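Long-range contact in beta-hexosaminidase Amuc_2018 (Akkermansia muciniphila, PDB 6JEB), which hydrolyses terminal non-reducing N-acetylhexosamine residues from N-glycans, chitobiose and related beta-N-acetylhexosaminides: residues P304-E309 / E319-W324. Sequence-based numbering, arbitrary orientation.
Sequences PQFWYE and ETVYAW. With ACM (acetamide), chain C.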
ATOM      1  N   PRO A 304       2.759   2.659  15.481  1.00 16.24           N
ATOM      2  CA  PRO A 304       3.530   1.851  14.531  1.00 15.04           C
ATOM      3  C   PRO A 304       2.695   0.792  13.821  1.00 16.14           C
ATOM      4  O   PRO A 304       1.641   0.358  14.292  1.00 19.46           O
ATOM      5  CB  PRO A 304       4.547   1.149  15.444  1.00 17.51           C
ATOM      6  CG  PRO A 304       3.756   0.913  16.709  1.00 18.36           C
ATOM      7  CD  PRO A 304       2.913   2.169  16.868  1.00 18.11           C
ATOM      8  N   GLN A 305       3.213   0.367  12.666  1.00 14.61           N
ATOM      9  CA  GLN A 305       2.793  -0.858  11.995  1.00 13.78           C
ATOM     10  C   GLN A 305       4.038  -1.622  11.564  1.00 13.29           C
ATOM     11  O   GLN A 305       5.137  -1.065  11.526  1.00 14.89           O
ATOM     12  CB  GLN A 305       1.915  -0.589  10.768  1.00 15.27           C
ATOM     13  CG  GLN A 305       0.724   0.303  11.027  1.00 15.98           C
ATOM     14  CD  GLN A 305      -0.105   0.500   9.778  1.00 17.07           C
ATOM     15  OE1 GLN A 305       0.442   0.632   8.679  1.00 17.41           O
ATOM     16  NE2 GLN A 305      -1.426   0.520   9.931  1.00 19.37           N
ATOM     17  N   PHE A 306       3.859  -2.904  11.225  1.00 13.75           N
ATOM     18  CA  PHE A 306       4.985  -3.777  10.908  1.00 13.95           C
ATOM     19  C   PHE A 306       4.585  -4.776   9.834  1.00 14.60           C
ATOM     20  O   PHE A 306       3.428  -5.195   9.764  1.00 16.07           O
ATOM     21  CB  PHE A 306       5.420  -4.600  12.130  1.00 14.92           C
ATOM     22  CG  PHE A 306       5.618  -3.786  13.375  1.00 16.01           C
ATOM     23  CD1 PHE A 306       4.542  -3.500  14.212  1.00 18.81           C
ATOM     24  CD2 PHE A 306       6.881  -3.328  13.729  1.00 16.86           C
ATOM     25  CE1 PHE A 306       4.721  -2.754  15.367  1.00 19.45           C
ATOM     26  CE2 PHE A 306       7.060  -2.581  14.883  1.00 18.43           C
ATOM     27  CZ  PHE A 306       5.978  -2.300  15.702  1.00 19.37           C
ATOM     28  N   TRP A 307       5.566  -5.196   9.026  1.00 14.29           N
ATOM     29  CA  TRP A 307       5.416  -6.426   8.250  1.00 14.08           C
ATOM     30  C   TRP A 307       5.458  -7.603   9.217  1.00 14.87           C
ATOM     31  O   TRP A 307       6.415  -7.741   9.986  1.00 16.52           O
ATOM     32  CB  TRP A 307       6.544  -6.569   7.222  1.00 13.90           C
ATOM     33  CG  TRP A 307       6.615  -5.462   6.204  1.00 13.55           C
ATOM     34  CD1 TRP A 307       7.595  -4.513   6.094  1.00 13.57           C
ATOM     35  CD2 TRP A 307       5.672  -5.188   5.154  1.00 13.66           C
ATOM     36  NE1 TRP A 307       7.319  -3.660   5.047  1.00 13.03           N
ATOM     37  CE2 TRP A 307       6.143  -4.054   4.453  1.00 12.55           C
ATOM     38  CE3 TRP A 307       4.484  -5.798   4.731  1.00 13.57           C
ATOM     39  CZ2 TRP A 307       5.468  -3.516   3.361  1.00 12.67           C
ATOM     40  CZ3 TRP A 307       3.809  -5.261   3.641  1.00 13.93           C
ATOM     41  CH2 TRP A 307       4.304  -4.129   2.969  1.00 12.93           C
ATOM     42  N   TYR A 308       4.426  -8.444   9.197  1.00 14.86           N
ATOM     43  CA  TYR A 308       4.397  -9.596  10.092  1.00 15.84           C
ATOM     44  C   TYR A 308       5.441 -10.622   9.666  1.00 16.91           C
ATOM     45  O   TYR A 308       5.467 -11.044   8.506  1.00 18.19           O
ATOM     46  CB  TYR A 308       3.014 -10.241  10.055  1.00 15.88           C
ATOM     47  CG  TYR A 308       2.857 -11.361  11.053  1.00 18.03           C
ATOM     48  CD1 TYR A 308       3.050 -11.138  12.409  1.00 18.98           C
ATOM     49  CD2 TYR A 308       2.509 -12.641  10.641  1.00 18.89           C
ATOM     50  CE1 TYR A 308       2.896 -12.165  13.340  1.00 21.98           C
ATOM     51  CE2 TYR A 308       2.357 -13.680  11.563  1.00 20.98           C
ATOM     52  CZ  TYR A 308       2.553 -13.431  12.909  1.00 21.98           C
ATOM     53  OH  TYR A 308       2.403 -14.441  13.837  1.00 25.79           O
ATOM     54  N   GLU A 309       6.298 -11.032  10.603  1.00 16.30           N
ATOM     55  CA  GLU A 309       7.388 -11.953  10.291  1.00 17.80           C
ATOM     56  C   GLU A 309       7.223 -13.325  10.942  1.00 19.18           C
ATOM     57  O   GLU A 309       8.188 -14.089  11.023  1.00 21.55           O
ATOM     58  CB  GLU A 309       8.756 -11.330  10.597  1.00 17.00           C
ATOM     59  CG  GLU A 309       9.154 -10.253   9.581  1.00 18.62           C
ATOM     60  CD  GLU A 309       9.432 -10.827   8.199  1.00 20.30           C
ATOM     61  OE1 GLU A 309      10.605 -11.089   7.880  1.00 20.83           O
ATOM     62  OE2 GLU A 309       8.476 -11.029   7.423  1.00 23.21           O
ATOM     63  N   GLU A 319      -1.191  -3.514  18.352  1.00 21.94           N
ATOM     64  CA  GLU A 319      -0.492  -3.054  17.160  1.00 19.47           C
ATOM     65  C   GLU A 319      -1.025  -3.776  15.922  1.00 18.92           C
ATOM     66  O   GLU A 319      -1.627  -4.849  16.008  1.00 21.38           O
ATOM     67  CB  GLU A 319       1.022  -3.269  17.303  1.00 21.29           C
ATOM     68  CG  GLU A 319       1.666  -2.359  18.359  1.00 23.02           C
ATOM     69  CD  GLU A 319       3.142  -2.664  18.645  1.00 27.16           C
ATOM     70  OE1 GLU A 319       3.606  -3.791  18.362  1.00 27.05           O
ATOM     71  OE2 GLU A 319       3.842  -1.762  19.159  1.00 27.45           O
ATOM     72  N   THR A 320      -0.804  -3.163  14.763  1.00 18.15           N
ATOM     73  CA  THR A 320      -1.228  -3.707  13.478  1.00 16.35           C
ATOM     74  C   THR A 320      -0.028  -4.260  12.717  1.00 15.73           C
ATOM     75  O   THR A 320       1.018  -3.601  12.619  1.00 16.72           O
ATOM     76  CB  THR A 320      -1.932  -2.633  12.639  1.00 18.04           C
ATOM     77  OG1 THR A 320      -3.170  -2.285  13.265  1.00 21.26           O
ATOM     78  CG2 THR A 320      -2.221  -3.139  11.229  1.00 18.54           C
ATOM     79  N   VAL A 321      -0.194  -5.465  12.167  1.00 15.39           N
ATOM     80  CA  VAL A 321       0.822  -6.113  11.350  1.00 14.41           C
ATOM     81  C   VAL A 321       0.215  -6.493  10.005  1.00 15.19           C
ATOM     82  O   VAL A 321      -1.002  -6.674   9.881  1.00 15.50           O
ATOM     83  CB  VAL A 321       1.434  -7.345  12.054  1.00 14.70           C
ATOM     84  CG1 VAL A 321       2.066  -6.945  13.395  1.00 16.91           C
ATOM     85  CG2 VAL A 321       0.393  -8.441  12.244  1.00 15.98           C
ATOM     86  N   TYR A 322       1.074  -6.606   8.990  1.00 14.81           N
ATOM     87  CA  TYR A 322       0.672  -6.967   7.633  1.00 14.44           C
ATOM     88  C   TYR A 322       1.114  -8.398   7.355  1.00 14.05           C
ATOM     89  O   TYR A 322       2.316  -8.688   7.348  1.00 14.77           O
ATOM     90  CB  TYR A 322       1.347  -6.061   6.604  1.00 14.13           C
ATOM     91  CG  TYR A 322       0.927  -4.611   6.588  1.00 13.15           C
ATOM     92  CD1 TYR A 322       1.256  -3.746   7.628  1.00 14.56           C
ATOM     93  CD2 TYR A 322       0.251  -4.087   5.495  1.00 15.26           C
ATOM     94  CE1 TYR A 322       0.889  -2.406   7.583  1.00 14.28           C
ATOM     95  CE2 TYR A 322      -0.107  -2.751   5.443  1.00 15.09           C
ATOM     96  CZ  TYR A 322       0.217  -1.917   6.482  1.00 13.40           C
ATOM     97  OH  TYR A 322      -0.145  -0.594   6.405  1.00 15.19           O
ATOM     98  N   ALA A 323       0.152  -9.280   7.090  1.00 15.57           N
ATOM     99  CA  ALA A 323       0.473 -10.644   6.686  1.00 15.94           C
ATOM    100  C   ALA A 323       0.867 -10.649   5.217  1.00 15.49           C
ATOM    101  O   ALA A 323       0.131 -10.137   4.370  1.00 18.82           O
ATOM    102  CB  ALA A 323      -0.738 -11.554   6.902  1.00 18.12           C
ATOM    103  N   TRP A 324       2.033 -11.206   4.913  1.00 14.91           N
ATOM    104  CA  TRP A 324       2.517 -11.199   3.536  1.00 15.48           C
ATOM    105  C   TRP A 324       3.178 -12.492   3.086  1.00 16.69           C
ATOM    106  O   TRP A 324       3.102 -12.813   1.896  1.00 17.52           O
ATOM    107  CB  TRP A 324       3.497 -10.039   3.312  1.00 15.10           C
ATOM    108  CG  TRP A 324       4.826 -10.172   4.021  1.00 15.62           C
ATOM    109  CD1 TRP A 324       5.107  -9.835   5.318  1.00 17.12           C
ATOM    110  CD2 TRP A 324       6.058 -10.641   3.454  1.00 15.28           C
ATOM    111  NE1 TRP A 324       6.436 -10.074   5.589  1.00 15.80           N
ATOM    112  CE2 TRP A 324       7.040 -10.569   4.463  1.00 14.74           C
ATOM    113  CE3 TRP A 324       6.423 -11.128   2.192  1.00 15.65           C
ATOM    114  CZ2 TRP A 324       8.366 -10.950   4.245  1.00 17.29           C
ATOM    115  CZ3 TRP A 324       7.737 -11.504   1.978  1.00 18.64           C
ATOM    116  CH2 TRP A 324       8.692 -11.415   3.002  1.00 18.12           C
TER
HETATM  117  C1  ACM C 502       8.456  -7.791   2.104  1.00 15.50           C
HETATM  118  O   ACM C 502       8.000  -8.346   1.155  1.00 17.41           O
HETATM  119  N   ACM C 502       9.877  -7.713   2.225  1.00 12.42           N
HETATM  120  C2  ACM C 502       7.611  -7.166   3.199  1.00 14.59           C
HETATM  121  O   HOH W   1      -0.671  -0.261  14.993  1.00 29.20           O
HETATM  122  O   HOH W   2       3.790 -12.530   6.924  1.00 19.80           O
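Trp-324, with CG held between its backbone N and carbonyl carbon (chi1 69°), swings its indole back toward Trp-307, whose own CG lies anti to the carbonyl carbon (chi1 -61°). These torsions set the edge of the Trp-307 six-membered ring against the face of the Trp-324 five-membered ring, an edge-to-face pair with planes 75° apart. Acetamide occupies the corner: its C2 methyl lies over the centre of one Trp-307 face, 3.4 Å from Trp-307 CD2, while its O sits 3.3 Å from Trp-324 CZ3. This illustrates how the C-terminal ends of neighbouring TIM-barrel strands, and residues just after them, build a sugar pocket; the acetamide probably stands in for the substrate's 2-acetamido group, which assists catalysis in family 20. At the Trp-324 edge, Glu-309 OE2 accepts a weak, bent bond from NE1 (2.9 Å), its carboxylate almost coplanar with the indole; Glu-309 OE1 turns to Arg-325 and the backbone of catalytic Glu-258.

Further back, Tyr-322 OH donates to Gln-305 OE1 (2.6 Å) from above the carbonyl plane, and Tyr-322 CB packs 3.7 Å from Trp-307 CE3. Phe-306 N to Thr-320 O, Tyr-322 N to Phe-306 O and Tyr-308 N to Tyr-322 O tie the parallel backbones. Val-321 CG2 meets Tyr-308 CD1, both side chains packing against helix 329-339, whereas Gln-305, Trp-307 and Tyr-322 face the barrel interior, touching strand 92-97; strands 342-345 and 251-253 flank the pair.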